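Local coordinates for ABC transporter periplasmic-binding protein YtfQ (PDB 6HB0) that probably serves as the sugar-binding component of a mycobacterial L-arabinofuranose ABC transporter, at residues A[76-81]-A[102-107]; A[84-89]-A[109-114]; A[125-130]-A[162-167]; A[149-154]-A[181-186]; A[214-219]-A[243-248]. All coordinates share one frame; numbering follows the deposited sequence.

Contact 1 of 5, residues A[76-81]-A[102-107]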
# COMPACT_ATOMS: atom_id res chain seq x y z
N VAL A 76 22.16 18.24 -7.70
CA VAL A 76 21.32 18.09 -6.50
C VAL A 76 22.12 17.32 -5.44
O VAL A 76 23.10 16.64 -5.75
CB VAL A 76 20.00 17.37 -6.79
CG1 VAL A 76 19.19 18.08 -7.87
CG2 VAL A 76 20.24 15.93 -7.18
N ASP A 77 21.70 17.44 -4.20
CA ASP A 77 22.36 16.77 -3.09
C ASP A 77 21.95 15.31 -2.93
O ASP A 77 22.74 14.49 -2.52
CB ASP A 77 22.07 17.52 -1.79
CG ASP A 77 22.58 18.99 -1.83
OD1 ASP A 77 23.76 19.22 -2.15
OD2 ASP A 77 21.79 19.90 -1.59
N VAL A 78 20.69 15.03 -3.26
CA VAL A 78 20.09 13.71 -3.09
C VAL A 78 19.11 13.48 -4.23
O VAL A 78 18.45 14.39 -4.69
CB VAL A 78 19.29 13.62 -1.76
CG1 VAL A 78 18.76 12.21 -1.53
CG2 VAL A 78 20.17 14.04 -0.59
N ILE A 79 19.05 12.25 -4.73
CA ILE A 79 18.11 11.89 -5.76
C ILE A 79 17.22 10.78 -5.18
O ILE A 79 17.70 9.82 -4.55
CB ILE A 79 18.81 11.38 -7.02
CG1 ILE A 79 19.36 12.56 -7.82
CG2 ILE A 79 17.84 10.61 -7.93
CD1 ILE A 79 20.37 12.12 -8.88
N ALA A 80 15.92 10.93 -5.36
CA ALA A 80 15.01 9.89 -5.01
C ALA A 80 14.12 9.67 -6.20
O ALA A 80 13.83 10.59 -6.96
CB ALA A 80 14.19 10.27 -3.79
N PHE A 81 13.70 8.42 -6.37
CA PHE A 81 12.71 8.14 -7.38
C PHE A 81 11.91 6.90 -7.06
O PHE A 81 12.31 6.09 -6.24
CB PHE A 81 13.32 8.04 -8.77
CG PHE A 81 14.24 6.86 -8.98
CD1 PHE A 81 15.53 6.87 -8.49
CD2 PHE A 81 13.84 5.78 -9.80
CE1 PHE A 81 16.39 5.83 -8.71
CE2 PHE A 81 14.71 4.74 -10.03
CZ PHE A 81 15.97 4.75 -9.46
N PRO A 102 23.80 10.54 -3.27
CA PRO A 102 23.05 9.39 -2.72
C PRO A 102 21.69 9.26 -3.33
O PRO A 102 21.07 10.26 -3.71
CB PRO A 102 22.88 9.75 -1.24
CG PRO A 102 23.75 10.94 -0.98
CD PRO A 102 24.00 11.62 -2.27
N VAL A 103 21.19 8.04 -3.38
CA VAL A 103 19.90 7.71 -3.95
C VAL A 103 18.98 7.00 -2.97
O VAL A 103 19.37 6.07 -2.31
CB VAL A 103 20.09 6.80 -5.13
CG1 VAL A 103 18.72 6.31 -5.66
CG2 VAL A 103 20.84 7.61 -6.21
N ILE A 104 17.72 7.42 -2.95
CA ILE A 104 16.70 6.80 -2.16
C ILE A 104 15.62 6.32 -3.11
O ILE A 104 15.11 7.10 -3.93
CB ILE A 104 16.06 7.82 -1.20
CG1 ILE A 104 17.13 8.38 -0.27
CG2 ILE A 104 14.93 7.20 -0.41
CD1 ILE A 104 16.55 9.34 0.73
N LEU A 105 15.24 5.05 -2.96
CA LEU A 105 14.10 4.49 -3.73
C LEU A 105 12.81 4.54 -2.97
O LEU A 105 12.79 4.22 -1.77
CB LEU A 105 14.39 3.03 -4.05
CG LEU A 105 15.65 2.80 -4.85
CD1 LEU A 105 15.91 1.34 -5.08
CD2 LEU A 105 15.59 3.55 -6.17
N THR A 106 11.73 4.89 -3.66
CA THR A 106 10.44 4.89 -3.03
C THR A 106 9.45 4.02 -3.79
O THR A 106 9.50 3.86 -5.03
CB THR A 106 9.86 6.31 -2.92
OG1 THR A 106 9.59 6.81 -4.22
CG2 THR A 106 10.83 7.27 -2.27
N ASP A 107 8.52 3.46 -3.03
CA ASP A 107 7.30 2.80 -3.56
C ASP A 107 7.53 1.40 -4.16
O ASP A 107 6.80 0.47 -3.83
CB ASP A 107 6.50 3.68 -4.56
CG ASP A 107 6.27 5.14 -4.07
OD1 ASP A 107 5.64 5.35 -2.96
OD2 ASP A 107 6.68 6.09 -4.83

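Contact 2 of 5, residues A[84-89]-A[109-114]. With ZN (zinc ion), chain H.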
# COMPACT_ATOMS: atom_id res chain seq x y z
N VAL A 84 9.64 3.05 -12.22
CA VAL A 84 8.51 2.62 -13.01
C VAL A 84 8.58 1.10 -13.21
O VAL A 84 7.56 0.47 -13.32
CB VAL A 84 8.43 3.37 -14.35
CG1 VAL A 84 9.74 3.40 -15.10
CG2 VAL A 84 7.41 2.74 -15.26
N VAL A 85 9.79 0.55 -13.26
CA VAL A 85 10.00 -0.88 -13.35
C VAL A 85 11.11 -1.28 -12.39
O VAL A 85 11.92 -0.44 -11.98
CB VAL A 85 10.39 -1.36 -14.80
CG1 VAL A 85 9.24 -1.16 -15.76
CG2 VAL A 85 11.67 -0.70 -15.26
N ARG A 86 11.17 -2.56 -12.04
CA ARG A 86 12.18 -3.06 -11.10
C ARG A 86 13.60 -3.06 -11.61
O ARG A 86 14.53 -2.96 -10.79
CB ARG A 86 11.91 -4.51 -10.71
CG ARG A 86 10.72 -4.75 -9.83
CD ARG A 86 10.66 -6.23 -9.42
NE ARG A 86 11.59 -6.51 -8.33
CZ ARG A 86 11.37 -6.21 -7.05
NH1 ARG A 86 10.24 -5.62 -6.65
NH2 ARG A 86 12.30 -6.48 -6.15
N THR A 87 13.79 -3.24 -12.91
CA THR A 87 15.10 -3.60 -13.46
C THR A 87 15.63 -2.60 -14.43
O THR A 87 14.89 -1.86 -15.06
CB THR A 87 15.02 -4.94 -14.27
OG1 THR A 87 14.31 -5.91 -13.51
CG2 THR A 87 16.43 -5.48 -14.51
N GLY A 88 16.94 -2.60 -14.61
CA GLY A 88 17.58 -1.78 -15.60
C GLY A 88 18.07 -0.44 -15.11
O GLY A 88 18.32 0.47 -15.90
N TRP A 89 18.25 -0.32 -13.80
CA TRP A 89 18.74 0.90 -13.21
C TRP A 89 20.23 0.93 -12.95
O TRP A 89 20.75 1.99 -12.57
CB TRP A 89 18.00 1.19 -11.90
CG TRP A 89 16.56 1.20 -12.06
CD1 TRP A 89 15.66 0.21 -11.72
CD2 TRP A 89 15.80 2.23 -12.67
NE1 TRP A 89 14.40 0.59 -12.10
CE2 TRP A 89 14.46 1.82 -12.68
CE3 TRP A 89 16.13 3.49 -13.19
CZ2 TRP A 89 13.46 2.61 -13.14
CZ3 TRP A 89 15.11 4.26 -13.70
CH2 TRP A 89 13.81 3.83 -13.64
N ALA A 109 10.52 -1.59 -5.19
CA ALA A 109 11.88 -2.07 -5.00
C ALA A 109 12.53 -2.38 -6.33
O ALA A 109 11.83 -2.66 -7.28
CB ALA A 109 11.84 -3.35 -4.18
N VAL A 110 13.84 -2.33 -6.41
CA VAL A 110 14.52 -2.70 -7.64
C VAL A 110 15.29 -3.99 -7.50
O VAL A 110 15.65 -4.39 -6.41
CB VAL A 110 15.45 -1.61 -8.17
CG1 VAL A 110 14.64 -0.37 -8.51
CG2 VAL A 110 16.60 -1.39 -7.20
N ASP A 111 15.54 -4.61 -8.65
CA ASP A 111 16.48 -5.72 -8.78
C ASP A 111 17.80 -5.06 -9.16
O ASP A 111 17.85 -4.24 -10.09
CB ASP A 111 16.12 -6.60 -9.99
CG ASP A 111 14.88 -7.47 -9.80
OD1 ASP A 111 14.36 -7.63 -8.66
OD2 ASP A 111 14.42 -8.02 -10.84
N THR A 112 18.87 -5.39 -8.49
CA THR A 112 20.17 -4.88 -8.93
C THR A 112 21.15 -6.02 -9.04
O THR A 112 21.01 -7.01 -8.31
CB THR A 112 20.73 -3.83 -7.96
OG1 THR A 112 21.98 -3.34 -8.46
CG2 THR A 112 20.83 -4.40 -6.55
N GLN A 113 22.12 -5.87 -9.92
CA GLN A 113 23.24 -6.80 -9.97
C GLN A 113 24.51 -6.15 -9.34
O GLN A 113 25.59 -6.70 -9.49
CB GLN A 113 23.51 -7.23 -11.42
CG GLN A 113 22.27 -7.59 -12.26
CD GLN A 113 21.61 -8.86 -11.78
OE1 GLN A 113 22.30 -9.85 -11.47
NE2 GLN A 113 20.29 -8.86 -11.72
N ASP A 114 24.38 -4.99 -8.69
CA ASP A 114 25.54 -4.25 -8.17
C ASP A 114 25.34 -4.12 -6.69
O ASP A 114 24.30 -4.51 -6.15
CB ASP A 114 25.64 -2.84 -8.77
CG ASP A 114 26.01 -2.83 -10.22
OD1 ASP A 114 26.39 -3.91 -10.75
OD2 ASP A 114 25.93 -1.74 -10.84
ZN ZN H . 26.75 -4.22 -12.84
O HOH W 1 15.96 -8.63 -12.89
O HOH W 2 18.64 -2.09 -11.32
O HOH W 3 26.94 -6.31 -11.98
O HOH W 4 24.40 -4.25 -13.53
O HOH W 5 26.63 -2.45 -13.08
O HOH W 6 28.75 -3.78 -12.02

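Contact 3 of 5, residues A[125-130]-A[162-167]. With ZN (zinc ion), chain F; ZN (zinc ion), chain I.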
# COMPACT_ATOMS: atom_id res chain seq x y z
N ASP A 125 4.50 -2.97 2.20
CA ASP A 125 4.66 -4.40 2.21
C ASP A 125 3.33 -5.15 2.00
O ASP A 125 2.52 -5.33 2.93
CB ASP A 125 5.21 -4.78 3.56
CG ASP A 125 5.71 -6.23 3.63
OD1 ASP A 125 5.34 -7.08 2.79
OD2 ASP A 125 6.46 -6.52 4.58
N PHE A 126 3.09 -5.64 0.78
CA PHE A 126 1.81 -6.27 0.49
C PHE A 126 1.65 -7.65 1.12
O PHE A 126 0.52 -8.07 1.41
CB PHE A 126 1.64 -6.40 -1.01
CG PHE A 126 1.72 -5.09 -1.74
CD1 PHE A 126 0.97 -3.99 -1.32
CD2 PHE A 126 2.54 -4.95 -2.85
CE1 PHE A 126 1.02 -2.80 -2.01
CE2 PHE A 126 2.62 -3.76 -3.53
CZ PHE A 126 1.84 -2.70 -3.12
N ILE A 127 2.75 -8.38 1.30
CA ILE A 127 2.69 -9.68 1.98
C ILE A 127 2.21 -9.43 3.39
O ILE A 127 1.33 -10.09 3.87
CB ILE A 127 4.06 -10.39 1.99
CG1 ILE A 127 4.50 -10.75 0.58
CG2 ILE A 127 4.00 -11.62 2.91
CD1 ILE A 127 5.87 -11.35 0.50
N GLU A 128 2.80 -8.44 4.05
CA GLU A 128 2.41 -8.07 5.40
C GLU A 128 0.92 -7.74 5.48
O GLU A 128 0.26 -8.14 6.44
CB GLU A 128 3.29 -6.92 5.88
CG GLU A 128 2.91 -6.29 7.20
CD GLU A 128 2.64 -4.81 7.02
OE1 GLU A 128 1.45 -4.42 6.86
OE2 GLU A 128 3.63 -4.02 6.92
N GLU A 129 0.36 -7.03 4.51
CA GLU A 129 -1.08 -6.78 4.49
C GLU A 129 -1.91 -8.05 4.53
O GLU A 129 -2.82 -8.18 5.34
CB GLU A 129 -1.54 -5.95 3.26
CG GLU A 129 -1.06 -4.48 3.31
CD GLU A 129 -1.45 -3.68 2.06
OE1 GLU A 129 -1.36 -4.26 0.93
OE2 GLU A 129 -1.83 -2.46 2.22
N GLY A 130 -1.60 -8.97 3.62
CA GLY A 130 -2.31 -10.24 3.60
C GLY A 130 -2.11 -10.97 4.90
O GLY A 130 -3.04 -11.50 5.42
N ALA A 162 -1.54 -8.46 -5.61
CA ALA A 162 -2.41 -9.65 -5.60
C ALA A 162 -1.66 -10.95 -5.21
O ALA A 162 -2.12 -11.70 -4.35
CB ALA A 162 -3.11 -9.81 -6.94
N ILE A 163 -0.49 -11.17 -5.80
CA ILE A 163 0.35 -12.31 -5.52
C ILE A 163 0.78 -12.26 -4.05
O ILE A 163 0.70 -13.26 -3.31
CB ILE A 163 1.61 -12.32 -6.43
CG1 ILE A 163 1.20 -12.59 -7.88
CG2 ILE A 163 2.67 -13.27 -5.91
CD1 ILE A 163 2.34 -12.61 -8.87
N ASP A 164 1.20 -11.09 -3.62
CA ASP A 164 1.75 -10.95 -2.29
C ASP A 164 0.69 -11.00 -1.19
O ASP A 164 0.95 -11.56 -0.16
CB ASP A 164 2.49 -9.62 -2.17
CG ASP A 164 3.87 -9.62 -2.85
OD1 ASP A 164 4.38 -10.66 -3.33
OD2 ASP A 164 4.46 -8.52 -2.84
N ARG A 165 -0.48 -10.39 -1.40
CA ARG A 165 -1.52 -10.49 -0.45
C ARG A 165 -2.01 -11.94 -0.29
O ARG A 165 -2.38 -12.35 0.81
CB ARG A 165 -2.65 -9.57 -0.80
CG ARG A 165 -2.30 -8.11 -0.55
CD ARG A 165 -3.39 -7.18 -1.03
NE ARG A 165 -2.88 -5.81 -0.95
CZ ARG A 165 -3.33 -4.77 -1.62
NH1 ARG A 165 -4.35 -4.83 -2.47
NH2 ARG A 165 -2.71 -3.63 -1.43
N LYS A 166 -2.01 -12.69 -1.38
CA LYS A 166 -2.39 -14.10 -1.32
C LYS A 166 -1.37 -14.89 -0.50
O LYS A 166 -1.73 -15.65 0.37
CB LYS A 166 -2.55 -14.71 -2.71
CG LYS A 166 -2.91 -16.18 -2.73
CD LYS A 166 -3.34 -16.60 -4.15
CE LYS A 166 -3.70 -18.07 -4.16
NZ LYS A 166 -4.65 -18.41 -5.27
N THR A 167 -0.11 -14.65 -0.77
CA THR A 167 0.98 -15.29 -0.04
C THR A 167 0.87 -14.96 1.43
O THR A 167 0.89 -15.85 2.27
CB THR A 167 2.32 -14.84 -0.61
OG1 THR A 167 2.39 -15.33 -1.95
CG2 THR A 167 3.49 -15.37 0.22
ZN ZN F . 3.15 -2.12 6.75
ZN ZN I . 6.03 -8.19 -4.23
O HOH W 7 5.32 -6.99 -0.96
O HOH W 8 6.53 -10.22 -4.94
O HOH W 9 4.95 -1.48 7.40
O HOH W 10 7.59 -9.10 -2.87
O HOH W 11 6.01 -6.27 -3.64

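Contact 4 of 5, residues A[149-154]-A[181-186]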
# COMPACT_ATOMS: atom_id res chain seq x y z
N ASN A 149 -14.75 -21.68 6.73
CA ASN A 149 -14.61 -21.63 5.29
C ASN A 149 -14.40 -20.19 4.82
O ASN A 149 -15.27 -19.33 5.01
CB ASN A 149 -15.81 -22.26 4.62
CG ASN A 149 -15.84 -23.80 4.81
OD1 ASN A 149 -14.87 -24.42 5.17
ND2 ASN A 149 -16.94 -24.37 4.51
N ILE A 150 -13.25 -19.96 4.24
CA ILE A 150 -12.84 -18.64 3.78
C ILE A 150 -12.95 -18.64 2.26
O ILE A 150 -12.51 -19.59 1.62
CB ILE A 150 -11.38 -18.35 4.15
CG1 ILE A 150 -11.20 -18.41 5.67
CG2 ILE A 150 -10.95 -16.98 3.63
CD1 ILE A 150 -9.74 -18.47 6.09
N VAL A 151 -13.54 -17.59 1.70
CA VAL A 151 -13.39 -17.37 0.28
C VAL A 151 -12.56 -16.12 0.05
O VAL A 151 -12.62 -15.19 0.84
CB VAL A 151 -14.72 -17.31 -0.45
CG1 VAL A 151 -15.48 -18.64 -0.22
CG2 VAL A 151 -15.54 -16.07 -0.11
N GLN A 152 -11.77 -16.12 -1.01
CA GLN A 152 -10.85 -15.04 -1.28
C GLN A 152 -11.10 -14.39 -2.62
O GLN A 152 -11.12 -15.05 -3.67
CB GLN A 152 -9.42 -15.56 -1.19
CG GLN A 152 -8.35 -14.51 -1.48
CD GLN A 152 -6.93 -14.88 -1.05
OE1 GLN A 152 -6.03 -14.03 -1.07
NE2 GLN A 152 -6.71 -16.14 -0.72
N LEU A 153 -11.28 -13.09 -2.59
CA LEU A 153 -11.41 -12.30 -3.82
C LEU A 153 -10.03 -11.74 -4.09
O LEU A 153 -9.53 -10.88 -3.35
CB LEU A 153 -12.44 -11.20 -3.62
CG LEU A 153 -13.86 -11.67 -3.28
CD1 LEU A 153 -14.74 -10.48 -2.89
CD2 LEU A 153 -14.47 -12.36 -4.48
N GLU A 154 -9.36 -12.28 -5.12
CA GLU A 154 -8.03 -11.87 -5.44
C GLU A 154 -8.02 -10.69 -6.38
O GLU A 154 -8.96 -10.50 -7.17
CB GLU A 154 -7.27 -12.98 -6.14
CG GLU A 154 -7.27 -14.29 -5.42
CD GLU A 154 -6.70 -15.41 -6.31
OE1 GLU A 154 -5.99 -15.12 -7.31
OE2 GLU A 154 -6.93 -16.58 -5.97
N ILE A 181 -9.22 -22.03 3.01
CA ILE A 181 -9.68 -21.31 1.86
C ILE A 181 -10.39 -22.29 0.90
O ILE A 181 -9.74 -23.11 0.29
CB ILE A 181 -8.53 -20.63 1.17
CG1 ILE A 181 -7.90 -19.60 2.13
CG2 ILE A 181 -9.04 -19.98 -0.13
CD1 ILE A 181 -6.54 -19.14 1.66
N VAL A 182 -11.70 -22.15 0.76
CA VAL A 182 -12.49 -23.11 -0.04
C VAL A 182 -12.73 -22.60 -1.45
O VAL A 182 -13.18 -23.34 -2.30
CB VAL A 182 -13.82 -23.52 0.66
CG1 VAL A 182 -13.52 -24.29 1.94
CG2 VAL A 182 -14.73 -22.33 0.91
N ALA A 183 -12.49 -21.32 -1.70
CA ALA A 183 -12.55 -20.80 -3.08
C ALA A 183 -11.74 -19.53 -3.13
O ALA A 183 -11.69 -18.78 -2.14
CB ALA A 183 -13.98 -20.52 -3.49
N SER A 184 -11.09 -19.30 -4.27
CA SER A 184 -10.20 -18.18 -4.45
C SER A 184 -10.18 -17.84 -5.93
O SER A 184 -9.93 -18.70 -6.76
CB SER A 184 -8.82 -18.51 -3.96
OG SER A 184 -8.06 -17.33 -3.75
N GLN A 185 -10.57 -16.61 -6.27
CA GLN A 185 -10.71 -16.24 -7.67
C GLN A 185 -10.50 -14.74 -7.83
O GLN A 185 -10.87 -13.98 -6.95
CB GLN A 185 -12.09 -16.67 -8.14
CG GLN A 185 -12.38 -16.37 -9.59
CD GLN A 185 -13.64 -17.05 -10.09
OE1 GLN A 185 -14.02 -18.10 -9.58
NE2 GLN A 185 -14.29 -16.45 -11.08
N THR A 186 -9.93 -14.33 -8.96
CA THR A 186 -9.73 -12.92 -9.21
C THR A 186 -11.03 -12.16 -9.40
O THR A 186 -11.92 -12.58 -10.16
CB THR A 186 -8.79 -12.66 -10.44
OG1 THR A 186 -8.56 -11.24 -10.54
CG2 THR A 186 -9.42 -13.19 -11.72

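Contact 5 of 5, residues A[214-219]-A[243-248]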
# COMPACT_ATOMS: atom_id res chain seq x y z
N GLN A 214 -9.04 -8.66 -1.28
CA GLN A 214 -7.72 -8.07 -1.38
C GLN A 214 -7.73 -6.57 -1.69
O GLN A 214 -6.67 -5.98 -1.71
CB GLN A 214 -6.89 -8.78 -2.46
CG GLN A 214 -6.46 -10.13 -2.07
CD GLN A 214 -5.59 -10.75 -3.13
OE1 GLN A 214 -5.28 -10.11 -4.14
NE2 GLN A 214 -5.21 -12.03 -2.92
N ASN A 215 -8.89 -5.97 -1.92
CA ASN A 215 -9.03 -4.52 -1.84
C ASN A 215 -10.45 -4.13 -1.43
O ASN A 215 -11.34 -4.98 -1.36
CB ASN A 215 -8.55 -3.77 -3.11
CG ASN A 215 -9.58 -3.72 -4.21
OD1 ASN A 215 -10.48 -4.56 -4.28
ND2 ASN A 215 -9.43 -2.73 -5.10
N ASP A 216 -10.64 -2.83 -1.17
CA ASP A 216 -11.92 -2.33 -0.69
C ASP A 216 -13.01 -2.51 -1.74
O ASP A 216 -14.10 -2.91 -1.40
CB ASP A 216 -11.84 -0.85 -0.23
CG ASP A 216 -11.55 0.16 -1.37
OD1 ASP A 216 -10.84 -0.20 -2.34
OD2 ASP A 216 -12.02 1.33 -1.28
N ASP A 217 -12.72 -2.21 -3.00
CA ASP A 217 -13.77 -2.29 -4.03
C ASP A 217 -14.38 -3.68 -4.17
O ASP A 217 -15.58 -3.82 -4.23
CB ASP A 217 -13.27 -1.80 -5.37
CG ASP A 217 -12.90 -0.31 -5.34
OD1 ASP A 217 -13.64 0.51 -4.72
OD2 ASP A 217 -11.86 -0.01 -5.93
N MET A 218 -13.55 -4.70 -4.22
CA MET A 218 -14.02 -6.07 -4.30
C MET A 218 -14.83 -6.44 -3.06
O MET A 218 -15.88 -7.07 -3.18
CB MET A 218 -12.84 -7.03 -4.48
CG MET A 218 -12.20 -6.88 -5.82
SD MET A 218 -11.03 -8.20 -6.20
CE MET A 218 -9.81 -8.05 -4.86
N GLY A 219 -14.37 -5.98 -1.90
CA GLY A 219 -15.12 -6.16 -0.66
C GLY A 219 -16.49 -5.48 -0.71
O GLY A 219 -17.47 -6.04 -0.25
N ASP A 243 -7.19 -1.98 2.48
CA ASP A 243 -7.33 -0.57 2.01
C ASP A 243 -8.30 0.20 2.94
O ASP A 243 -9.51 -0.01 2.94
CB ASP A 243 -7.84 -0.39 0.58
CG ASP A 243 -6.92 -0.93 -0.49
OD1 ASP A 243 -5.70 -1.05 -0.32
OD2 ASP A 243 -7.47 -1.19 -1.56
N ALA A 244 -7.76 1.12 3.71
CA ALA A 244 -8.56 1.89 4.62
C ALA A 244 -9.05 3.14 3.90
O ALA A 244 -8.65 4.25 4.22
CB ALA A 244 -7.74 2.23 5.83
N THR A 245 -9.87 2.95 2.88
CA THR A 245 -10.41 4.05 2.12
C THR A 245 -11.70 4.53 2.79
O THR A 245 -12.30 3.87 3.66
CB THR A 245 -10.78 3.59 0.71
OG1 THR A 245 -11.82 2.60 0.80
CG2 THR A 245 -9.59 3.04 -0.02
N HIS A 246 -12.17 5.67 2.35
CA HIS A 246 -13.42 6.21 2.89
C HIS A 246 -14.60 5.19 2.80
O HIS A 246 -15.30 4.95 3.80
CB HIS A 246 -13.80 7.53 2.16
CG HIS A 246 -14.65 8.44 3.01
ND1 HIS A 246 -14.15 9.60 3.57
CD2 HIS A 246 -15.94 8.34 3.41
CE1 HIS A 246 -15.10 10.15 4.32
NE2 HIS A 246 -16.19 9.42 4.23
N ASP A 247 -14.81 4.60 1.63
CA ASP A 247 -15.98 3.72 1.43
C ASP A 247 -15.83 2.40 2.16
O ASP A 247 -16.83 1.88 2.71
CB ASP A 247 -16.29 3.55 -0.04
CG ASP A 247 -16.83 4.87 -0.66
OD1 ASP A 247 -17.18 5.84 0.08
OD2 ASP A 247 -16.92 4.94 -1.88
N GLY A 248 -14.60 1.91 2.22
CA GLY A 248 -14.26 0.72 3.02
C GLY A 248 -14.55 0.95 4.47
O GLY A 248 -15.26 0.18 5.13

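Contact 1 of 5, residues A[76-81]-A[102-107]
The ring of F81 lies under the CD2 methyl of L105, which sits over one face, 3.8 Å from the ring centroid and displaced toward the rim. The two side chains run side by side and point the same way. CG of F81 stands between its own backbone N and carbonyl carbon (chi1 67°), a setting that stands the ring up beside the neighbouring strand. V103 CG1 approaches the same ring obliquely, 3.9 Å from F81 CE1. F81 is held by two residues of 102-107, while L93 of helix 90-98 and I68 of helix 61-73 close over it from that side of the sheet. On the other face A80 and I104 meet through their CB atoms, 4.0 Å apart, and V78 CG1 reaches loosely to I104 CD1.

Between these two layers the backbones form a parallel ladder. I79 N donates to P102 O and I104 N returns to I79 O at 2.9 Å; F81 N donates to I104 O, and T106 N to F81 O. The two strand segments run parallel, their directions 18° apart. Strand 78-81, helix 90-98 and strand 103-106 make a beta-alpha-beta crossover, the repeating unit of the Rossmann-like lobes of periplasmic binding proteins.

Contact 2 of 5, residues A[84-89]-A[109-114]
R86 and D111 form the principal polar pair: NE of R86 donates to OD1 of D111 at 3.0 Å, a salt bridge that a longer, weak bond from NH2 supplements. The acid lies at the edge of the guanidinium, in its plane, yet its own oxygen is approached from above the carboxylate, the two planes being 60° apart. A bend at chi3 (79°) brings one guanidinium face over A109 O. The backbone adds a bond from D111 N to R86 O, and V110 CG1 packs on W89 CD1 at 3.4 Å. These loops follow parallel strands 78-81 and 103-106, at the C-terminal ends of the strands, where Rossmann-like folds typically carry their ligand-binding loops. Farther out, one water joins D111 OD2 to T87 OG1. The indole is fixed by NE1 donating in the ring plane to V85 O at 2.7 Å. T112 OG1 accepts from D114 N in an ST turn and is also hydrogen-bonded to D90 OD1, while D114 OD1 binds a zinc ion at 2.1 Å among four waters.

Contact 3 of 5, residues A[125-130]-A[162-167]
E129 OE1 accepts two bonds from R165, from NE at 2.9 Å and from NH2 at 2.8 Å, so that one oxygen is gripped side-on by the guanidinium. NH2 arrives on the syn side of that oxygen, whereas NE comes from above the carboxylate; the two planes are 53° apart. Both side chains run out side by side, the arginine extended from CG to NE. The other oxygen, OE2, is satisfied elsewhere, by R34 in a salt bridge and by C263 N, and R165 NH1 makes a weak bond to Q214 O.

D164 uses both oxygens: OD2 binds a zinc ion at 2.1 Å, with D160 and waters, and accepts from a water that in turn accepts from F126 N; OD1 accepts from one of the zinc-bound waters. D164 CB packs on F126 CB and I127 CG1. A second zinc ion is held by E128 OE2, with C263 and D292, while D125 OD1 caps the helix by accepting from E128 N.

R165 O lies 3.5 Å from G130 CA. This is a close helix crossing to which G130 contributes, with I127 CA also against D164 O, axes 6.6 Å apart at 42°, in the second lobe of a two-lobed periplasmic binding fold.

Contact 4 of 5, residues A[149-154]-A[181-186]
I150 and I181 pair where strand 179-186, an edge strand of its sheet within this chain, runs parallel to strand 148-154; with helix 160-173 the two form a beta-alpha-beta unit. Four backbone hydrogen bonds hold them: V182 N to I150 O (2.8 Å), Q152 N to A183 O, Q185 N to Q152 O, and E154 N to Q185 O. Three steps from I181 to S184 face two from I150 to Q152, a beta bulge at V182 (psi -14°) that leaves the buried A183 N without a hydrogen-bond partner.

Among apolar contacts, I150 CB meets I181 CG1, and V151 CG1 touches both V182 CG2 (3.9 Å) and A183 CB, with F201 of helix 191-204 closing over V151 and A183.

A polar group meets a methyl where the N149 amide stands across V182, OD1 being 3.5 Å from CG1; its ND2 is bonded to Q207 O.

The side-chain hydrogen bond lies on the face of Q152: S184 OG donates to the anti lone pair of E154 OE2 at 2.6 Å, an oxygen that also takes a salt bridge from K166 NZ.

Contact 5 of 5, residues A[214-219]-A[243-248]
D216 and G248 bring the two backbones within 5.3 Å at their CA atoms, each in the first turn of a helix. There the carboxylate of D216 crosses T245 at about a right angle, with OD2 modelled 2.4 Å from T245 OG1, a very short contact in which the hydroxyl is taken to donate, its length doubtful. The T245 methyl, CG2, also lies against this carboxylate. With chi1 67° the D216 carboxylate is tucked over its own backbone, facing T245.

OD1 of D216 faces D243 OD2 at 3.6 Å, with the two carboxylate planes 75° apart. Repulsion between them is probably eased by the zinc ion that D216 and D217 bind, and by the salt bridge of D243 OD1 with R34. D243 OD2 also abuts CB of N215 at 3.2 Å.

Both helices begin with a side-chain N-cap: N215 OD1 accepts from M218 N at 3.1 Å, and T245 OG1 from G248 N. N215 ND2 goes to F189 O. Helices 216-228 and 246-253 start directly beyond the adjacent parallel strands 210-213 and 238-242, with Q214 against helix 160-173 and A244 against strand 292-295.

Contacts 1 and 2 belong to the first lobe and touch, L105 CD1 lying 3.5 Å from V110 CG2 and F81 meeting W89. Contacts 3, 4 and 5 cluster in the second lobe, their centres 14 to 16 Å apart; K166 joins contact 3 to contact 4, whose Q152 OE1 probably bonds to Q214 NE2 of contact 5 at 2.9 Å, with M218 SD 3.2 Å from E154 O. Between the lobes, contacts 2 and 3 come within about 8 Å at their nearest atoms, whereas the centres of contacts 1 and 4 are about 39 Å apart. R34, shared by contacts 3 and 5, is consistent with a tie between the lobes at the cleft, where relatives of this family bind sugars.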